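Side-chain contacts in DegV family protein (PDB 3LUP), which binds a fatty acid, elaidic acid in this crystal, and may take part in lipid transport or fatty acid metabolism: residues Ala14-Ala19 and Val26-Ile31; Asn165-Leu170 and Asn185-Lys190; Gln245-Leu250 and Leu259-Phe264. All coordinates share one frame; numbering follows the deposited sequence.

Contact 1: Ala14-Ala19 and Val26-Ile31; sequences AYLPEA and VYVLDI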
loop_
_atom_site.group_PDB
_atom_site.type_symbol
_atom_site.label_atom_id
_atom_site.label_comp_id
_atom_site.label_asym_id
_atom_site.label_seq_id
_atom_site.Cartn_x
_atom_site.Cartn_y
_atom_site.Cartn_z
ATOM N N ALA A 14 4.119 -0.064 3.040
ATOM C CA ALA A 14 4.449 -1.130 2.085
ATOM C C ALA A 14 4.567 -2.452 2.821
ATOM O O ALA A 14 5.185 -2.520 3.880
ATOM C CB ALA A 14 5.739 -0.817 1.389
ATOM N N TYR A 15 3.964 -3.501 2.287
ATOM C CA TYR A 15 4.138 -4.806 2.891
ATOM C C TYR A 15 5.242 -5.533 2.157
ATOM O O TYR A 15 5.079 -5.946 1.005
ATOM C CB TYR A 15 2.843 -5.604 2.893
ATOM C CG TYR A 15 2.975 -6.894 3.652
ATOM C CD1 TYR A 15 2.516 -7.001 4.960
ATOM C CD2 TYR A 15 3.579 -8.013 3.071
ATOM C CE1 TYR A 15 2.653 -8.192 5.671
ATOM C CE2 TYR A 15 3.718 -9.193 3.769
ATOM C CZ TYR A 15 3.251 -9.276 5.067
ATOM O OH TYR A 15 3.376 -10.451 5.766
ATOM N N LEU A 16 6.371 -5.674 2.840
ATOM C CA LEU A 16 7.608 -6.182 2.235
ATOM C C LEU A 16 7.711 -7.704 2.258
ATOM O O LEU A 16 7.599 -8.314 3.332
ATOM C CB LEU A 16 8.837 -5.565 2.908
ATOM C CG LEU A 16 9.034 -4.057 2.723
ATOM C CD1 LEU A 16 10.255 -3.577 3.491
ATOM C CD2 LEU A 16 9.121 -3.630 1.236
ATOM N N PRO A 17 7.933 -8.316 1.070
ATOM C CA PRO A 17 8.163 -9.769 0.974
ATOM C C PRO A 17 9.203 -10.232 2.002
ATOM O O PRO A 17 10.030 -9.432 2.440
ATOM C CB PRO A 17 8.691 -9.950 -0.461
ATOM C CG PRO A 17 8.145 -8.781 -1.224
ATOM C CD PRO A 17 7.996 -7.647 -0.251
ATOM N N GLU A 18 9.160 -11.497 2.399
ATOM C CA GLU A 18 10.095 -11.994 3.422
ATOM C C GLU A 18 11.581 -11.821 3.017
ATOM O O GLU A 18 12.409 -11.366 3.827
ATOM C CB GLU A 18 9.764 -13.484 3.821
ATOM N N ALA A 19 11.883 -12.149 1.755
ATOM C CA ALA A 19 13.256 -12.121 1.201
ATOM C C ALA A 19 13.902 -10.732 1.174
ATOM O O ALA A 19 15.127 -10.613 1.269
ATOM C CB ALA A 19 13.279 -12.739 -0.209
ATOM N N VAL A 26 17.764 -1.427 1.368
ATOM C CA VAL A 26 16.360 -1.074 1.551
ATOM C C VAL A 26 16.192 -0.199 2.790
ATOM O O VAL A 26 16.590 -0.582 3.874
ATOM C CB VAL A 26 15.444 -2.341 1.601
ATOM C CG1 VAL A 26 14.016 -1.975 1.923
ATOM C CG2 VAL A 26 15.479 -3.076 0.270
ATOM N N TYR A 27 15.628 0.994 2.611
ATOM C CA TYR A 27 15.381 1.912 3.725
ATOM C C TYR A 27 13.886 2.209 3.870
ATOM O O TYR A 27 13.193 2.462 2.874
ATOM C CB TYR A 27 16.214 3.184 3.556
ATOM C CG TYR A 27 17.689 2.873 3.454
ATOM C CD1 TYR A 27 18.515 2.952 4.576
ATOM C CD2 TYR A 27 18.255 2.458 2.233
ATOM C CE1 TYR A 27 19.876 2.642 4.491
ATOM C CE2 TYR A 27 19.610 2.139 2.132
ATOM C CZ TYR A 27 20.414 2.233 3.267
ATOM O OH TYR A 27 21.756 1.930 3.176
ATOM N N VAL A 28 13.391 2.146 5.106
ATOM C CA VAL A 28 11.959 2.261 5.377
ATOM C C VAL A 28 11.682 3.414 6.314
ATOM O O VAL A 28 12.089 3.383 7.481
ATOM C CB VAL A 28 11.346 0.981 6.030
ATOM C CG1 VAL A 28 9.849 1.078 5.992
ATOM C CG2 VAL A 28 11.797 -0.293 5.343
ATOM N N LEU A 29 10.972 4.411 5.800
ATOM C CA LEU A 29 10.515 5.560 6.584
ATOM C C LEU A 29 9.286 5.198 7.409
ATOM O O LEU A 29 8.385 4.535 6.897
ATOM C CB LEU A 29 10.139 6.706 5.644
ATOM C CG LEU A 29 11.176 7.700 5.137
ATOM C CD1 LEU A 29 12.536 7.069 4.987
ATOM C CD2 LEU A 29 10.714 8.315 3.818
ATOM N N ASP A 30 9.234 5.655 8.663
ATOM C CA ASP A 30 8.079 5.394 9.529
ATOM C C ASP A 30 6.908 6.347 9.320
ATOM O O ASP A 30 7.091 7.549 9.126
ATOM C CB ASP A 30 8.488 5.400 11.001
ATOM C CG ASP A 30 9.536 4.345 11.319
ATOM O OD1 ASP A 30 9.495 3.233 10.735
ATOM O OD2 ASP A 30 10.419 4.637 12.156
ATOM N N ILE A 31 5.700 5.791 9.359
ATOM C CA ILE A 31 4.458 6.580 9.322
ATOM C C ILE A 31 3.813 6.633 10.704
ATOM O O ILE A 31 3.422 5.605 11.244
ATOM C CB ILE A 31 3.437 6.031 8.280
ATOM C CG1 ILE A 31 4.078 5.995 6.879
ATOM C CG2 ILE A 31 2.138 6.861 8.312
ATOM C CD1 ILE A 31 3.229 5.403 5.783
#
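At one margin of the four-stranded parallel sheet of this DegV-family fold, Leu16, in the irregular connection between strands 6-11 and 26-29, packs against Val26 and Val28 on the outermost strand 26-29. The connection thus folds back over the strand that it leads into. The two valines, two positions apart along the strand, point their side chains from the same face of the strand toward Leu16. Leu16 answers with a single methyl group: its CD1 lies 4.1 Å from Val28 CG2, the two side chains reaching toward each other tip to tip, and 4.4 Å from Val26 CG1. Because Val26 CG1 and Val28 CG2 are themselves 4.4 Å apart, the three methyls form a nearly equilateral triangle, with the leucine methyl placed across from the pair. The leucine is extended beyond its CG, with CD1 anti to CA (chi2 178°), which carries this branch farthest from the backbone and makes it the one that touches. On Val28 the touching branch, CG2, lies beside the backbone N, while CG1 is anti to that N (chi1 -168°). The contact is small and wholly apolar, near the protein surface, and buries about 80 Å² in all. Farther along the chain, Ile31 touches the bound elaidic acid, whereas the side chain of Val28 is about 13 Å from that ligand, so the methyl cluster itself stands apart from the pocket. Leu16 also rests on Val131 of helix 124-138, and a backbone hydrogen bond joins Tyr15 to Ser124. From the strand, Tyr27 and Leu29 instead pack on helix 69-81, while backbone hydrogen bonds to Leu8 and Thr10 hold the strand beside strand 6-11.

Contact 2: Asn165-Leu170 and Asn185-Lys190; sequences NDLNHL and NLLSIK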
loop_
_atom_site.group_PDB
_atom_site.type_symbol
_atom_site.label_atom_id
_atom_site.label_comp_id
_atom_site.label_asym_id
_atom_site.label_seq_id
_atom_site.Cartn_x
_atom_site.Cartn_y
_atom_site.Cartn_z
ATOM N N ASN A 165 -15.725 -3.061 6.365
ATOM C CA ASN A 165 -16.812 -3.394 7.236
ATOM C C ASN A 165 -17.680 -2.170 7.523
ATOM O O ASN A 165 -18.913 -2.231 7.441
ATOM C CB ASN A 165 -16.311 -4.046 8.504
ATOM C CG ASN A 165 -17.404 -4.745 9.231
ATOM O OD1 ASN A 165 -17.587 -4.549 10.433
ATOM N ND2 ASN A 165 -18.180 -5.553 8.502
ATOM N N ASP A 166 -17.035 -1.053 7.841
ATOM C CA ASP A 166 -17.757 0.197 8.025
ATOM C C ASP A 166 -17.000 1.375 7.425
ATOM O O ASP A 166 -15.779 1.512 7.575
ATOM C CB ASP A 166 -18.120 0.429 9.505
ATOM C CG ASP A 166 -16.994 1.078 10.303
ATOM O OD1 ASP A 166 -15.847 0.573 10.208
ATOM O OD2 ASP A 166 -17.272 2.081 11.017
ATOM N N LEU A 167 -17.759 2.225 6.750
ATOM C CA LEU A 167 -17.194 3.235 5.875
ATOM C C LEU A 167 -16.748 4.534 6.553
ATOM O O LEU A 167 -16.136 5.379 5.907
ATOM C CB LEU A 167 -18.198 3.553 4.771
ATOM C CG LEU A 167 -18.441 2.496 3.699
ATOM C CD1 LEU A 167 -19.924 2.441 3.360
ATOM C CD2 LEU A 167 -17.605 2.801 2.470
ATOM N N ASN A 168 -17.053 4.701 7.834
ATOM C CA ASN A 168 -16.698 5.927 8.544
ATOM C C ASN A 168 -15.225 6.265 8.435
ATOM O O ASN A 168 -14.869 7.405 8.137
ATOM C CB ASN A 168 -17.102 5.820 10.009
ATOM C CG ASN A 168 -18.526 5.380 10.161
ATOM O OD1 ASN A 168 -19.456 6.173 9.939
ATOM N ND2 ASN A 168 -18.724 4.091 10.490
ATOM N N HIS A 169 -14.379 5.263 8.663
ATOM C CA HIS A 169 -12.943 5.425 8.538
ATOM C C HIS A 169 -12.564 6.015 7.193
ATOM O O HIS A 169 -11.875 7.032 7.134
ATOM C CB HIS A 169 -12.244 4.100 8.748
ATOM C CG HIS A 169 -12.384 3.565 10.134
ATOM N ND1 HIS A 169 -11.348 3.578 11.044
ATOM C CD2 HIS A 169 -13.439 2.997 10.765
ATOM C CE1 HIS A 169 -11.756 3.040 12.179
ATOM N NE2 HIS A 169 -13.019 2.676 12.036
ATOM N N LEU A 170 -13.038 5.392 6.117
ATOM C CA LEU A 170 -12.743 5.881 4.779
ATOM C C LEU A 170 -13.308 7.258 4.446
ATOM O O LEU A 170 -12.642 8.046 3.772
ATOM C CB LEU A 170 -13.153 4.871 3.723
ATOM C CG LEU A 170 -12.039 3.902 3.318
ATOM C CD1 LEU A 170 -12.540 2.949 2.260
ATOM C CD2 LEU A 170 -10.800 4.647 2.824
ATOM N N ASN A 185 -25.572 6.959 0.402
ATOM C CA ASN A 185 -25.951 5.928 -0.570
ATOM C C ASN A 185 -25.281 4.573 -0.357
ATOM O O ASN A 185 -25.775 3.551 -0.829
ATOM C CB ASN A 185 -25.657 6.413 -1.984
ATOM C CG ASN A 185 -26.568 7.541 -2.407
ATOM O OD1 ASN A 185 -27.710 7.653 -1.936
ATOM N ND2 ASN A 185 -26.070 8.392 -3.305
ATOM N N LEU A 186 -24.160 4.565 0.355
ATOM C CA LEU A 186 -23.390 3.346 0.508
ATOM C C LEU A 186 -23.599 2.667 1.851
ATOM O O LEU A 186 -23.193 1.521 2.032
ATOM C CB LEU A 186 -21.906 3.635 0.289
ATOM C CG LEU A 186 -21.573 4.479 -0.941
ATOM C CD1 LEU A 186 -20.127 4.908 -0.902
ATOM C CD2 LEU A 186 -21.880 3.742 -2.232
ATOM N N LEU A 187 -24.237 3.360 2.789
ATOM C CA LEU A 187 -24.346 2.840 4.158
ATOM C C LEU A 187 -25.088 1.501 4.320
ATOM O O LEU A 187 -24.665 0.662 5.106
ATOM C CB LEU A 187 -24.868 3.906 5.126
ATOM C CG LEU A 187 -23.778 4.855 5.670
ATOM C CD1 LEU A 187 -24.365 5.880 6.652
ATOM C CD2 LEU A 187 -22.582 4.108 6.304
ATOM N N SER A 188 -26.161 1.299 3.557
ATOM C CA SER A 188 -26.962 0.077 3.652
ATOM C C SER A 188 -26.428 -1.107 2.871
ATOM O O SER A 188 -27.026 -2.179 2.881
ATOM C CB SER A 188 -28.380 0.350 3.176
ATOM O OG SER A 188 -29.139 0.875 4.243
ATOM N N ILE A 189 -25.314 -0.917 2.181
ATOM C CA ILE A 189 -24.852 -1.922 1.234
ATOM C C ILE A 189 -23.363 -2.237 1.455
ATOM O O ILE A 189 -22.737 -1.683 2.353
ATOM C CB ILE A 189 -25.170 -1.486 -0.234
ATOM C CG1 ILE A 189 -24.436 -0.190 -0.586
ATOM C CG2 ILE A 189 -26.686 -1.309 -0.454
ATOM C CD1 ILE A 189 -24.100 -0.074 -2.056
ATOM N N LYS A 190 -22.809 -3.138 0.651
ATOM C CA LYS A 190 -21.401 -3.531 0.773
ATOM C C LYS A 190 -20.665 -3.243 -0.536
ATOM O O LYS A 190 -20.493 -4.140 -1.367
ATOM C CB LYS A 190 -21.279 -5.010 1.173
ATOM C CG LYS A 190 -21.401 -5.282 2.676
ATOM C CD LYS A 190 -20.064 -5.020 3.400
ATOM C CE LYS A 190 -20.123 -5.254 4.918
ATOM N NZ LYS A 190 -21.354 -4.750 5.612
#
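Leu167 packs against Leu186 and Leu187 where the entry to helix 168-173 meets the type I beta turn Leu186 to Ile189, at the end of helix 179-186. The tight part of this contact is the leucine cluster. Leu167 points toward the turn and touches it through CD1, which lies 3.8 Å from Leu186 CB; the two side chains cross at about a right angle, so the methyl of one meets the root of the other. Both residues are buried. Leu187 adds a looser apolar touch from an exposed position, its CD2 4.3 Å from Leu167 CD1. Nearer the solvent, Lys190 runs past Asn165, with bends at chi2 (-82°) and chi4 (-42°) that bring the end of its chain to the asparagine. There CE is 4.1 Å from Asn165 ND2, and the ammonium nitrogen NZ is 4.0 Å from Asn165 O, too long for a direct hydrogen bond, although the carbonyl may still attract the charge weakly. Lys190 also touches Glu210 and Ala213 of helix 210-224, which places this margin of the contact beside a third helix. On the other segment, Asn168 ND2 approaches Asp166 OD2 to 2.5 Å, suspiciously short, so a hydrogen bond between the side chains flanking Leu167 is doubtful in its details. The carbonyl of Leu186 belongs to both the turn and the apolar cluster: Leu186 O accepts a 3.2 Å hydrogen bond from Ile189 N and also lies 3.6 Å from Leu167 CD1.

Contact 3: Gln245-Leu250 and Leu259-Phe264; sequences QLYNLL and LEIVSF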
loop_
_atom_site.group_PDB
_atom_site.type_symbol
_atom_site.label_atom_id
_atom_site.label_comp_id
_atom_site.label_asym_id
_atom_site.label_seq_id
_atom_site.Cartn_x
_atom_site.Cartn_y
_atom_site.Cartn_z
ATOM N N GLN A 245 -12.301 -17.056 3.162
ATOM C CA GLN A 245 -13.406 -17.148 2.225
ATOM C C GLN A 245 -12.956 -16.754 0.824
ATOM O O GLN A 245 -13.076 -17.543 -0.112
ATOM C CB GLN A 245 -14.561 -16.259 2.690
ATOM C CG GLN A 245 -15.629 -15.984 1.641
ATOM C CD GLN A 245 -16.421 -17.210 1.247
ATOM O OE1 GLN A 245 -16.325 -18.262 1.869
ATOM N NE2 GLN A 245 -17.217 -17.075 0.204
ATOM N N LEU A 246 -12.430 -15.536 0.684
ATOM C CA LEU A 246 -11.964 -15.054 -0.606
ATOM C C LEU A 246 -10.868 -15.954 -1.161
ATOM O O LEU A 246 -10.822 -16.204 -2.364
ATOM C CB LEU A 246 -11.476 -13.612 -0.506
ATOM C CG LEU A 246 -10.960 -12.924 -1.780
ATOM C CD1 LEU A 246 -11.872 -13.066 -3.040
ATOM C CD2 LEU A 246 -10.653 -11.452 -1.451
ATOM N N TYR A 247 -10.004 -16.446 -0.274
ATOM C CA TYR A 247 -8.944 -17.382 -0.643
ATOM C C TYR A 247 -9.517 -18.620 -1.301
ATOM O O TYR A 247 -9.010 -19.070 -2.336
ATOM C CB TYR A 247 -8.138 -17.794 0.588
ATOM C CG TYR A 247 -6.971 -18.708 0.296
ATOM C CD1 TYR A 247 -5.703 -18.188 0.009
ATOM C CD2 TYR A 247 -7.123 -20.094 0.327
ATOM C CE1 TYR A 247 -4.630 -19.021 -0.251
ATOM C CE2 TYR A 247 -6.050 -20.935 0.079
ATOM C CZ TYR A 247 -4.812 -20.390 -0.207
ATOM O OH TYR A 247 -3.761 -21.230 -0.465
ATOM N N ASN A 248 -10.567 -19.167 -0.686
ATOM C CA ASN A 248 -11.251 -20.345 -1.213
ATOM C C ASN A 248 -11.935 -20.058 -2.535
ATOM O O ASN A 248 -11.808 -20.844 -3.460
ATOM C CB ASN A 248 -12.232 -20.920 -0.196
ATOM C CG ASN A 248 -11.537 -21.437 1.051
ATOM O OD1 ASN A 248 -10.393 -21.900 0.997
ATOM N ND2 ASN A 248 -12.222 -21.349 2.189
ATOM N N LEU A 249 -12.625 -18.924 -2.634
ATOM C CA LEU A 249 -13.216 -18.498 -3.897
ATOM C C LEU A 249 -12.175 -18.431 -5.013
ATOM O O LEU A 249 -12.460 -18.792 -6.149
ATOM C CB LEU A 249 -13.899 -17.138 -3.753
ATOM C CG LEU A 249 -15.162 -17.051 -2.892
ATOM C CD1 LEU A 249 -15.485 -15.580 -2.538
ATOM C CD2 LEU A 249 -16.355 -17.767 -3.549
ATOM N N LEU A 250 -10.969 -17.971 -4.680
ATOM C CA LEU A 250 -9.867 -17.888 -5.631
ATOM C C LEU A 250 -9.158 -19.225 -5.824
ATOM O O LEU A 250 -8.596 -19.487 -6.887
ATOM C CB LEU A 250 -8.879 -16.818 -5.188
ATOM C CG LEU A 250 -9.397 -15.389 -5.344
ATOM C CD1 LEU A 250 -8.323 -14.429 -4.914
ATOM C CD2 LEU A 250 -9.801 -15.111 -6.784
ATOM N N LEU A 259 -0.939 -16.895 -4.421
ATOM C CA LEU A 259 -1.945 -16.347 -3.521
ATOM C C LEU A 259 -1.464 -16.439 -2.072
ATOM O O LEU A 259 -1.149 -17.526 -1.574
ATOM C CB LEU A 259 -3.254 -17.106 -3.717
ATOM C CG LEU A 259 -4.588 -16.544 -3.268
ATOM C CD1 LEU A 259 -4.847 -15.185 -3.884
ATOM C CD2 LEU A 259 -5.660 -17.519 -3.685
ATOM N N GLU A 260 -1.392 -15.286 -1.418
ATOM C CA GLU A 260 -0.864 -15.178 -0.072
ATOM C C GLU A 260 -1.830 -14.354 0.759
ATOM O O GLU A 260 -2.429 -13.405 0.248
ATOM C CB GLU A 260 0.512 -14.503 -0.110
ATOM C CG GLU A 260 1.355 -14.704 1.164
ATOM C CD GLU A 260 2.691 -13.920 1.176
ATOM O OE1 GLU A 260 2.841 -12.933 0.395
ATOM O OE2 GLU A 260 3.579 -14.295 1.997
ATOM N N ILE A 261 -1.996 -14.722 2.028
ATOM C CA ILE A 261 -2.790 -13.913 2.965
ATOM C C ILE A 261 -1.873 -13.126 3.912
ATOM O O ILE A 261 -0.983 -13.688 4.569
ATOM C CB ILE A 261 -3.843 -14.739 3.768
ATOM C CG1 ILE A 261 -4.821 -15.461 2.821
ATOM C CG2 ILE A 261 -4.618 -13.826 4.716
ATOM C CD1 ILE A 261 -5.665 -16.583 3.450
ATOM N N VAL A 262 -2.086 -11.814 3.956
ATOM C CA VAL A 262 -1.266 -10.919 4.761
ATOM C C VAL A 262 -2.157 -9.895 5.439
ATOM O O VAL A 262 -3.270 -9.621 4.969
ATOM C CB VAL A 262 -0.190 -10.181 3.916
ATOM C CG1 VAL A 262 0.791 -11.163 3.324
ATOM C CG2 VAL A 262 -0.818 -9.304 2.818
ATOM N N SER A 263 -1.654 -9.332 6.535
ATOM C CA SER A 263 -2.375 -8.327 7.300
ATOM C C SER A 263 -2.030 -6.879 6.973
ATOM O O SER A 263 -0.947 -6.591 6.442
ATOM C CB SER A 263 -2.152 -8.565 8.777
ATOM O OG SER A 263 -3.012 -9.602 9.174
ATOM N N PHE A 264 -2.973 -5.985 7.295
ATOM C CA PHE A 264 -2.710 -4.555 7.338
ATOM C C PHE A 264 -2.080 -4.216 8.694
ATOM O O PHE A 264 -2.201 -4.989 9.654
ATOM C CB PHE A 264 -4.003 -3.745 7.155
ATOM C CG PHE A 264 -4.639 -3.865 5.778
ATOM C CD1 PHE A 264 -4.007 -3.346 4.638
ATOM C CD2 PHE A 264 -5.894 -4.454 5.628
ATOM C CE1 PHE A 264 -4.617 -3.438 3.357
ATOM C CE2 PHE A 264 -6.495 -4.567 4.370
ATOM C CZ PHE A 264 -5.858 -4.052 3.232
#
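With CG anti to the backbone N (chi1 -177°), the Tyr247 side chain swings from helix 240-252 toward strand 259-263, where Leu259, whose CG is likewise anti to its N (chi1 -161°), reaches back to the helix. They cross obliquely, Leu259 CD2 lying 3.8 Å from Tyr247 CD1. That same ring carbon has a second neighbour, Ile261 CD1, also at 3.8 Å, and the isoleucine side chain crosses the tyrosine at about a right angle. Leu259 is then held between two helix residues one turn apart: its CD2 comes to 3.6 Å from Leu250 CB, and its CD1 to 3.7 Å from Leu250 CD1. The axes of 245-250 and 259-263 run almost antiparallel, at 171°, within successive elements of the beta-alpha-beta unit formed by strand 230-236, helix 240-252 and strand 259-263. Tyr247 also touches Ile234, and Leu259 Ile232, of the first strand, so the layer spans both strands of the unit. Just past the C-terminal end of strand 259-263, Phe264 touches the bound elaidic acid. Only carbon atoms meet across this interface, which implies that the helix is held on the sheet probably by hydrophobic burial.

Followed from the N terminus, the three contacts come in series, neither nesting nor crossing. Contact 1 closes the connection between strands 6-11 and 26-29 at the margin of the parallel sheet. Contact 2 closes a longer excursion, containing most of helices 168-173 and 179-186, between strands 159-163 and 192-195 of the six-stranded mixed sheet. Contact 3 closes the short connection from helix 240-252 into strand 259-263, at an outer margin of that second sheet. Contacts 1 and 3 meet directly, Tyr15 CE2 lying 3.6 Å from Val262 CG1, so the connection after strand 6-11 touches the edge strand of the second sheet; each lends a residue to the pocket. Contact 2 touches neither; its nearest atoms are about 14 Å from contact 1 and about 10 Å from contact 3.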